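Local structure of VC0179-like protein (Escherichia coli, 4XJ6) at residues V140-L153 with K240-W252. The protein probably makes cyclic GMP-AMP from ATP and GTP as a bacterial homolog of cyclic GMP-AMP synthase, a magnesium-dependent nucleotidyltransferase. Sequence-based numbering, arbitrary orientation.
With GH3 (3'-deoxy-guanosine-5'-triphosphate), chain E.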
ATOM      1  N   VAL A 140      11.389 -18.420 -13.936  1.00 34.15           N
ATOM      2  CA  VAL A 140      12.101 -17.174 -13.682  1.00 31.56           C
ATOM      3  C   VAL A 140      13.602 -17.389 -13.810  1.00 33.40           C
ATOM      4  O   VAL A 140      14.234 -18.011 -12.955  1.00 40.24           O
ATOM      5  CB  VAL A 140      11.777 -16.598 -12.288  1.00 30.05           C
ATOM      6  CG1 VAL A 140      12.668 -15.393 -11.982  1.00 28.34           C
ATOM      7  CG2 VAL A 140      10.303 -16.221 -12.202  1.00 25.77           C
ATOM      8  N   PHE A 141      14.168 -16.873 -14.893  1.00 31.40           N
ATOM      9  CA  PHE A 141      15.594 -17.008 -15.142  1.00 32.57           C
ATOM     10  C   PHE A 141      16.388 -16.061 -14.248  1.00 35.16           C
ATOM     11  O   PHE A 141      15.811 -15.254 -13.517  1.00 30.70           O
ATOM     12  CB  PHE A 141      15.905 -16.739 -16.613  1.00 32.16           C
ATOM     13  CG  PHE A 141      15.135 -17.611 -17.564  1.00 35.91           C
ATOM     14  CD1 PHE A 141      15.431 -18.959 -17.687  1.00 34.84           C
ATOM     15  CD2 PHE A 141      14.124 -17.079 -18.348  1.00 37.21           C
ATOM     16  CE1 PHE A 141      14.728 -19.761 -18.567  1.00 32.69           C
ATOM     17  CE2 PHE A 141      13.417 -17.875 -19.229  1.00 37.72           C
ATOM     18  CZ  PHE A 141      13.719 -19.217 -19.339  1.00 31.72           C
ATOM     19  N   GLU A 142      17.712 -16.167 -14.308  1.00 33.40           N
ATOM     20  CA  GLU A 142      18.587 -15.328 -13.496  1.00 34.00           C
ATOM     21  C   GLU A 142      18.474 -13.865 -13.908  1.00 33.54           C
ATOM     22  O   GLU A 142      18.660 -12.961 -13.097  1.00 42.01           O
ATOM     23  CB  GLU A 142      20.041 -15.796 -13.615  1.00 36.76           C
ATOM     24  CG  GLU A 142      20.284 -17.218 -13.140  1.00 42.33           C
ATOM     25  CD  GLU A 142      19.985 -17.388 -11.669  1.00 45.49           C
ATOM     26  OE1 GLU A 142      20.334 -16.480 -10.885  1.00 47.10           O
ATOM     27  OE2 GLU A 142      19.397 -18.425 -11.296  1.00 45.46           O
ATOM     28  N   SER A 143      18.162 -13.647 -15.180  1.00 37.56           N
ATOM     29  CA  SER A 143      18.075 -12.301 -15.732  1.00 37.54           C
ATOM     30  C   SER A 143      16.690 -11.675 -15.578  1.00 34.88           C
ATOM     31  O   SER A 143      16.575 -10.490 -15.261  1.00 31.17           O
ATOM     32  CB  SER A 143      18.466 -12.315 -17.211  1.00 34.48           C
ATOM     33  OG  SER A 143      17.567 -13.111 -17.960  1.00 33.78           O
ATOM     34  N   GLU A 144      15.647 -12.468 -15.808  1.00 32.63           N
ATOM     35  CA  GLU A 144      14.278 -11.955 -15.819  1.00 32.53           C
ATOM     36  C   GLU A 144      13.240 -13.078 -15.833  1.00 31.59           C
ATOM     37  O   GLU A 144      13.575 -14.232 -16.097  1.00 34.99           O
ATOM     38  CB  GLU A 144      14.070 -11.050 -17.036  1.00 38.34           C
ATOM     39  CG  GLU A 144      14.270 -11.756 -18.361  1.00 48.10           C
ATOM     40  CD  GLU A 144      14.144 -10.816 -19.537  1.00 57.36           C
ATOM     41  OE1 GLU A 144      13.965  -9.602 -19.309  1.00 61.26           O
ATOM     42  OE2 GLU A 144      14.225 -11.287 -20.691  1.00 60.26           O
ATOM     43  N   PRO A 145      11.973 -12.745 -15.531  1.00 32.06           N
ATOM     44  CA  PRO A 145      10.872 -13.697 -15.720  1.00 31.70           C
ATOM     45  C   PRO A 145      10.710 -14.082 -17.190  1.00 26.74           C
ATOM     46  O   PRO A 145      11.146 -13.330 -18.063  1.00 27.30           O
ATOM     47  CB  PRO A 145       9.651 -12.923 -15.213  1.00 27.24           C
ATOM     48  CG  PRO A 145      10.208 -11.950 -14.240  1.00 29.79           C
ATOM     49  CD  PRO A 145      11.540 -11.548 -14.788  1.00 26.06           C
ATOM     50  N   SER A 146      10.103 -15.234 -17.459  1.00 28.12           N
ATOM     51  CA  SER A 146       9.958 -15.709 -18.832  1.00 28.22           C
ATOM     52  C   SER A 146       8.833 -14.980 -19.563  1.00 32.44           C
ATOM     53  O   SER A 146       8.985 -14.590 -20.720  1.00 33.46           O
ATOM     54  CB  SER A 146       9.706 -17.218 -18.854  1.00 28.50           C
ATOM     55  OG  SER A 146       8.467 -17.542 -18.244  1.00 30.94           O
ATOM     56  N   ILE A 147       7.708 -14.802 -18.881  1.00 30.19           N
ATOM     57  CA  ILE A 147       6.558 -14.117 -19.458  1.00 29.23           C
ATOM     58  C   ILE A 147       6.757 -12.599 -19.446  1.00 31.88           C
ATOM     59  O   ILE A 147       7.169 -12.025 -18.437  1.00 32.66           O
ATOM     60  CB  ILE A 147       5.258 -14.483 -18.706  1.00 24.35           C
ATOM     61  CG1 ILE A 147       4.999 -15.989 -18.805  1.00 24.41           C
ATOM     62  CG2 ILE A 147       4.077 -13.692 -19.248  1.00 23.70           C
ATOM     63  CD1 ILE A 147       3.778 -16.461 -18.045  1.00 23.83           C
ATOM     64  N   GLY A 148       6.474 -11.962 -20.579  1.00 32.36           N
ATOM     65  CA  GLY A 148       6.650 -10.527 -20.724  1.00 25.36           C
ATOM     66  C   GLY A 148       5.864  -9.716 -19.713  1.00 30.80           C
ATOM     67  O   GLY A 148       4.748 -10.084 -19.340  1.00 29.82           O
ATOM     68  N   HIS A 149       6.448  -8.606 -19.268  1.00 28.74           N
ATOM     69  CA  HIS A 149       5.832  -7.783 -18.234  1.00 26.81           C
ATOM     70  C   HIS A 149       4.615  -7.029 -18.762  1.00 27.87           C
ATOM     71  O   HIS A 149       3.643  -6.831 -18.037  1.00 28.16           O
ATOM     72  CB  HIS A 149       6.851  -6.794 -17.657  1.00 26.17           C
ATOM     73  CG  HIS A 149       7.142  -5.629 -18.552  1.00 31.85           C
ATOM     74  ND1 HIS A 149       6.847  -4.328 -18.200  1.00 31.64           N
ATOM     75  CD2 HIS A 149       7.696  -5.567 -19.786  1.00 35.00           C
ATOM     76  CE1 HIS A 149       7.210  -3.516 -19.176  1.00 34.08           C
ATOM     77  NE2 HIS A 149       7.727  -4.242 -20.152  1.00 34.81           N
ATOM     78  N   THR A 150       4.666  -6.626 -20.028  1.00 31.18           N
ATOM     79  CA  THR A 150       3.572  -5.880 -20.644  1.00 30.26           C
ATOM     80  C   THR A 150       2.296  -6.711 -20.699  1.00 28.20           C
ATOM     81  O   THR A 150       1.201  -6.204 -20.440  1.00 27.55           O
ATOM     82  CB  THR A 150       3.938  -5.425 -22.066  1.00 33.43           C
ATOM     83  OG1 THR A 150       5.109  -4.603 -22.019  1.00 35.51           O
ATOM     84  CG2 THR A 150       2.794  -4.639 -22.691  1.00 35.42           C
ATOM     85  N   LEU A 151       2.447  -7.990 -21.036  1.00 26.87           N
ATOM     86  CA  LEU A 151       1.321  -8.914 -21.108  1.00 24.48           C
ATOM     87  C   LEU A 151       0.579  -8.969 -19.778  1.00 25.04           C
ATOM     88  O   LEU A 151      -0.637  -8.765 -19.724  1.00 26.36           O
ATOM     89  CB  LEU A 151       1.810 -10.311 -21.503  1.00 24.67           C
ATOM     90  CG  LEU A 151       0.807 -11.349 -22.022  1.00 26.67           C
ATOM     91  CD1 LEU A 151       1.536 -12.406 -22.838  1.00 28.28           C
ATOM     92  CD2 LEU A 151       0.024 -12.009 -20.895  1.00 25.43           C
ATOM     93  N   LEU A 152       1.323  -9.247 -18.712  1.00 22.28           N
ATOM     94  CA  LEU A 152       0.757  -9.377 -17.374  1.00 23.39           C
ATOM     95  C   LEU A 152       0.140  -8.072 -16.893  1.00 21.21           C
ATOM     96  O   LEU A 152      -0.891  -8.068 -16.221  1.00 23.13           O
ATOM     97  CB  LEU A 152       1.834  -9.839 -16.392  1.00 23.85           C
ATOM     98  CG  LEU A 152       2.563 -11.132 -16.761  1.00 21.79           C
ATOM     99  CD1 LEU A 152       3.749 -11.356 -15.840  1.00 21.82           C
ATOM    100  CD2 LEU A 152       1.595 -12.292 -16.692  1.00 25.39           C
ATOM    101  N   LEU A 153       0.784  -6.963 -17.241  1.00 21.53           N
ATOM    102  CA  LEU A 153       0.294  -5.643 -16.862  1.00 26.20           C
ATOM    103  C   LEU A 153      -1.003  -5.302 -17.586  1.00 30.34           C
ATOM    104  O   LEU A 153      -1.901  -4.688 -17.011  1.00 27.96           O
ATOM    105  CB  LEU A 153       1.352  -4.574 -17.148  1.00 21.91           C
ATOM    106  CG  LEU A 153       2.535  -4.529 -16.179  1.00 26.35           C
ATOM    107  CD1 LEU A 153       3.587  -3.542 -16.666  1.00 26.79           C
ATOM    108  CD2 LEU A 153       2.059  -4.180 -14.771  1.00 20.91           C
ATOM    109  N   LYS A 240      13.606 -13.787  -6.065  1.00 31.46           N
ATOM    110  CA  LYS A 240      13.006 -14.110  -7.350  1.00 33.88           C
ATOM    111  C   LYS A 240      11.593 -13.550  -7.473  1.00 29.66           C
ATOM    112  O   LYS A 240      10.907 -13.794  -8.467  1.00 24.79           O
ATOM    113  CB  LYS A 240      12.987 -15.622  -7.556  1.00 39.27           C
ATOM    114  CG  LYS A 240      14.358 -16.266  -7.668  1.00 41.77           C
ATOM    115  CD  LYS A 240      14.857 -16.272  -9.101  1.00 44.96           C
ATOM    116  CE  LYS A 240      16.087 -17.153  -9.252  1.00 53.50           C
ATOM    117  NZ  LYS A 240      16.478 -17.323 -10.680  1.00 58.36           N
ATOM    118  N   VAL A 241      11.158 -12.812  -6.455  1.00 26.62           N
ATOM    119  CA  VAL A 241       9.863 -12.144  -6.499  1.00 26.00           C
ATOM    120  C   VAL A 241       9.989 -10.851  -7.295  1.00 25.80           C
ATOM    121  O   VAL A 241      10.406  -9.820  -6.765  1.00 25.24           O
ATOM    122  CB  VAL A 241       9.319 -11.839  -5.086  1.00 29.03           C
ATOM    123  CG1 VAL A 241       7.953 -11.173  -5.179  1.00 21.66           C
ATOM    124  CG2 VAL A 241       9.237 -13.110  -4.257  1.00 28.39           C
ATOM    125  N   ASN A 242       9.633 -10.917  -8.574  1.00 26.66           N
ATOM    126  CA  ASN A 242       9.805  -9.788  -9.479  1.00 26.10           C
ATOM    127  C   ASN A 242       8.557  -8.919  -9.623  1.00 27.76           C
ATOM    128  O   ASN A 242       7.482  -9.407  -9.973  1.00 26.06           O
ATOM    129  CB  ASN A 242      10.244 -10.290 -10.855  1.00 27.20           C
ATOM    130  CG  ASN A 242      11.706 -10.695 -10.888  1.00 27.50           C
ATOM    131  OD1 ASN A 242      12.562  -9.929 -11.329  1.00 27.35           O
ATOM    132  ND2 ASN A 242      12.001 -11.899 -10.409  1.00 25.32           N
ATOM    133  N   LEU A 243       8.711  -7.626  -9.354  1.00 21.86           N
ATOM    134  CA  LEU A 243       7.627  -6.666  -9.527  1.00 21.16           C
ATOM    135  C   LEU A 243       7.654  -6.075 -10.933  1.00 27.54           C
ATOM    136  O   LEU A 243       8.689  -5.586 -11.391  1.00 26.09           O
ATOM    137  CB  LEU A 243       7.725  -5.551  -8.486  1.00 22.76           C
ATOM    138  CG  LEU A 243       6.650  -4.465  -8.511  1.00 21.87           C
ATOM    139  CD1 LEU A 243       5.282  -5.084  -8.265  1.00 19.58           C
ATOM    140  CD2 LEU A 243       6.960  -3.376  -7.487  1.00 21.53           C
ATOM    141  N   ALA A 244       6.518  -6.125 -11.621  1.00 24.33           N
ATOM    142  CA  ALA A 244       6.418  -5.543 -12.953  1.00 28.49           C
ATOM    143  C   ALA A 244       6.191  -4.035 -12.860  1.00 28.75           C
ATOM    144  O   ALA A 244       5.229  -3.581 -12.241  1.00 27.11           O
ATOM    145  CB  ALA A 244       5.301  -6.206 -13.744  1.00 21.38           C
ATOM    146  N   LEU A 245       7.086  -3.267 -13.472  1.00 29.56           N
ATOM    147  CA  LEU A 245       7.032  -1.809 -13.400  1.00 30.63           C
ATOM    148  C   LEU A 245       6.278  -1.208 -14.585  1.00 30.93           C
ATOM    149  O   LEU A 245       6.329  -1.728 -15.699  1.00 28.71           O
ATOM    150  CB  LEU A 245       8.444  -1.232 -13.323  1.00 31.03           C
ATOM    151  CG  LEU A 245       9.280  -1.737 -12.146  1.00 30.95           C
ATOM    152  CD1 LEU A 245      10.691  -1.185 -12.213  1.00 29.87           C
ATOM    153  CD2 LEU A 245       8.622  -1.359 -10.832  1.00 32.32           C
ATOM    154  N   ARG A 246       5.585  -0.104 -14.334  1.00 35.21           N
ATOM    155  CA  ARG A 246       4.701   0.491 -15.329  1.00 37.99           C
ATOM    156  C   ARG A 246       5.265   1.777 -15.922  1.00 40.73           C
ATOM    157  O   ARG A 246       4.884   2.179 -17.021  1.00 46.86           O
ATOM    158  CB  ARG A 246       3.327   0.758 -14.710  1.00 34.82           C
ATOM    159  CG  ARG A 246       2.564  -0.505 -14.345  1.00 33.75           C
ATOM    160  CD  ARG A 246       1.321  -0.184 -13.531  1.00 32.09           C
ATOM    161  NE  ARG A 246       0.475  -1.359 -13.339  1.00 30.95           N
ATOM    162  CZ  ARG A 246      -0.559  -1.667 -14.113  1.00 29.31           C
ATOM    163  NH1 ARG A 246      -0.877  -0.884 -15.133  1.00 31.61           N
ATOM    164  NH2 ARG A 246      -1.275  -2.756 -13.866  1.00 27.27           N
ATOM    165  N   GLU A 247       6.171   2.421 -15.194  1.00 43.51           N
ATOM    166  CA  GLU A 247       6.789   3.657 -15.661  1.00 51.64           C
ATOM    167  C   GLU A 247       8.311   3.570 -15.596  1.00 52.40           C
ATOM    168  O   GLU A 247       8.865   2.810 -14.803  1.00 54.47           O
ATOM    169  CB  GLU A 247       6.291   4.849 -14.839  1.00 57.00           C
ATOM    170  CG  GLU A 247       4.788   5.074 -14.921  1.00 61.87           C
ATOM    171  CD  GLU A 247       4.329   5.424 -16.323  1.00 66.11           C
ATOM    172  OE1 GLU A 247       5.084   6.116 -17.038  1.00 70.76           O
ATOM    173  OE2 GLU A 247       3.219   5.004 -16.712  1.00 64.48           O
ATOM    174  N   GLY A 248       8.988   4.350 -16.431  1.00 52.79           N
ATOM    175  CA  GLY A 248      10.438   4.339 -16.456  1.00 54.35           C
ATOM    176  C   GLY A 248      10.988   3.450 -17.552  1.00 56.29           C
ATOM    177  O   GLY A 248      10.297   3.159 -18.529  1.00 59.29           O
ATOM    178  N   VAL A 249      12.232   3.012 -17.389  1.00 54.60           N
ATOM    179  CA  VAL A 249      12.906   2.216 -18.408  1.00 51.72           C
ATOM    180  C   VAL A 249      13.216   0.805 -17.920  1.00 51.51           C
ATOM    181  O   VAL A 249      13.640  -0.049 -18.695  1.00 55.92           O
ATOM    182  CB  VAL A 249      14.211   2.892 -18.866  1.00 51.94           C
ATOM    183  CG1 VAL A 249      13.901   4.156 -19.646  1.00 52.94           C
ATOM    184  CG2 VAL A 249      15.094   3.206 -17.668  1.00 51.05           C
ATOM    185  N   ARG A 250      13.005   0.565 -16.631  1.00 50.09           N
ATOM    186  CA  ARG A 250      13.197  -0.763 -16.062  1.00 52.36           C
ATOM    187  C   ARG A 250      11.887  -1.540 -16.102  1.00 47.31           C
ATOM    188  O   ARG A 250      10.849  -1.046 -15.661  1.00 49.42           O
ATOM    189  CB  ARG A 250      13.721  -0.667 -14.627  1.00 58.93           C
ATOM    190  CG  ARG A 250      14.965   0.196 -14.483  1.00 67.58           C
ATOM    191  CD  ARG A 250      15.105   0.727 -13.065  1.00 73.00           C
ATOM    192  NE  ARG A 250      15.908   1.946 -13.020  1.00 79.61           N
ATOM    193  CZ  ARG A 250      17.152   2.012 -12.559  1.00 85.45           C
ATOM    194  NH1 ARG A 250      17.749   0.923 -12.090  1.00 86.04           N
ATOM    195  NH2 ARG A 250      17.800   3.170 -12.560  1.00 89.08           N
ATOM    196  N   ARG A 251      11.939  -2.755 -16.637  1.00 38.66           N
ATOM    197  CA  ARG A 251      10.749  -3.586 -16.780  1.00 34.65           C
ATOM    198  C   ARG A 251      10.404  -4.303 -15.481  1.00 32.22           C
ATOM    199  O   ARG A 251       9.254  -4.300 -15.042  1.00 30.01           O
ATOM    200  CB  ARG A 251      10.944  -4.606 -17.906  1.00 35.35           C
ATOM    201  CG  ARG A 251      11.064  -3.988 -19.291  1.00 41.44           C
ATOM    202  CD  ARG A 251      11.438  -5.032 -20.333  1.00 50.12           C
ATOM    203  NE  ARG A 251      12.757  -5.603 -20.078  1.00 59.31           N
ATOM    204  CZ  ARG A 251      13.352  -6.492 -20.866  1.00 66.48           C
ATOM    205  NH1 ARG A 251      12.745  -6.918 -21.967  1.00 68.47           N
ATOM    206  NH2 ARG A 251      14.555  -6.956 -20.554  1.00 68.40           N
ATOM    207  N   TRP A 252      11.407  -4.921 -14.866  1.00 36.89           N
ATOM    208  CA  TRP A 252      11.198  -5.661 -13.630  1.00 35.21           C
ATOM    209  C   TRP A 252      12.032  -5.098 -12.484  1.00 37.73           C
ATOM    210  O   TRP A 252      13.094  -4.513 -12.700  1.00 40.28           O
ATOM    211  CB  TRP A 252      11.530  -7.144 -13.821  1.00 32.03           C
ATOM    212  CG  TRP A 252      10.673  -7.853 -14.832  1.00 29.64           C
ATOM    213  CD1 TRP A 252      10.967  -8.070 -16.146  1.00 25.97           C
ATOM    214  CD2 TRP A 252       9.392  -8.452 -14.605  1.00 24.08           C
ATOM    215  NE1 TRP A 252       9.946  -8.759 -16.754  1.00 25.44           N
ATOM    216  CE2 TRP A 252       8.966  -9.007 -15.827  1.00 24.31           C
ATOM    217  CE3 TRP A 252       8.558  -8.568 -13.486  1.00 23.08           C
ATOM    218  CZ2 TRP A 252       7.749  -9.671 -15.964  1.00 27.74           C
ATOM    219  CZ3 TRP A 252       7.347  -9.226 -13.625  1.00 22.43           C
ATOM    220  CH2 TRP A 252       6.956  -9.768 -14.854  1.00 22.70           C
TER
HETATM  221  O3A GH3 E 504       1.744   5.220  -4.820  1.00 51.52           O
HETATM  222  PA  GH3 E 504       3.007   4.364  -5.330  1.00 70.09           P
HETATM  223  O1A GH3 E 504       4.174   4.621  -4.407  1.00 73.91           O
HETATM  224  O2A GH3 E 504       3.362   4.669  -6.768  1.00 65.84           O
HETATM  225  O5' GH3 E 504       2.531   2.836  -5.157  1.00 39.60           O
HETATM  226  C5' GH3 E 504       1.476   2.512  -4.279  1.00 37.03           C
HETATM  227  C4' GH3 E 504       1.389   1.000  -4.143  1.00 32.36           C
HETATM  228  O4' GH3 E 504       2.417   0.400  -4.901  1.00 37.56           O
HETATM  229  C3' GH3 E 504       1.572   0.496  -2.721  1.00 26.57           C
HETATM  230  C2' GH3 E 504       2.263  -0.847  -2.907  1.00 27.19           C
HETATM  231  O2' GH3 E 504       1.315  -1.889  -2.892  1.00 25.68           O
HETATM  232  C1' GH3 E 504       2.905  -0.777  -4.282  1.00 32.32           C
HETATM  233  N9  GH3 E 504       4.354  -0.584  -4.123  1.00 24.39           N
HETATM  234  C8  GH3 E 504       4.962   0.645  -4.113  1.00 18.49           C
HETATM  235  N7  GH3 E 504       6.288   0.462  -3.962  1.00 24.16           N
HETATM  236  C5  GH3 E 504       6.535  -0.865  -3.889  1.00 23.93           C
HETATM  237  C6  GH3 E 504       7.718  -1.572  -3.739  1.00 24.93           C
HETATM  238  O6  GH3 E 504       8.785  -0.966  -3.646  1.00 23.11           O
HETATM  239  N1  GH3 E 504       7.691  -2.948  -3.691  1.00 25.00           N
HETATM  240  C2  GH3 E 504       6.486  -3.611  -3.795  1.00 22.22           C
HETATM  241  N2  GH3 E 504       6.471  -4.943  -3.748  1.00 20.21           N
HETATM  242  N3  GH3 E 504       5.308  -2.898  -3.945  1.00 24.16           N
HETATM  243  C4  GH3 E 504       5.329  -1.544  -3.992  1.00 20.95           C
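The indole of Trp252 sits between Pro145 and His149, joining the beta-hairpin of strands 242-244 and 252-254 to the loop that leads into helix 149-166 of the nucleotidyltransferase fold. Pro145 CG lies 3.5 Å from the centroid of the six-membered ring and only 10° off its normal, a CH-pi contact over the centre of one face. From the other side of the indole, His149 CB approaches obliquely, 3.5 Å from Trp252 CZ2. With CG set between the backbone N and the carbonyl carbon (chi1 76°), the imidazole turns its edge to the face of the five-membered ring, the planes 65° apart. Leu152 CD1 meets the indole edge in its plane, 3.7 Å from Trp252 CH2. Farther along the helix, Leu153 touches the methyl of Ala244 and lays CD2 over one face of the Arg246 guanidinium, whose NH1 is salt-bridged to Asp157. Leu243, next to Ala244 in strand 242-244, belongs to the nucleotide pocket, its CD2 3.7 Å from C2 of the bound 3'-deoxy-GTP.

Toward solvent the contact thins to polar and charged contacts of long side chains. Lys240 NZ hydrogen-bonds to the carbonyl oxygen of Val140 from above the carbonyl plane, and bonds weakly to Glu142 OE2 at 3.2 Å within a salt bridge. Arg251 lays its CG over a face of the His149 ring in a CH-pi contact, while Glu144 OE1 stands 3.0 Å from Arg251 NH2, well out of the guanidinium plane, an electrostatic pairing without a directed hydrogen bond.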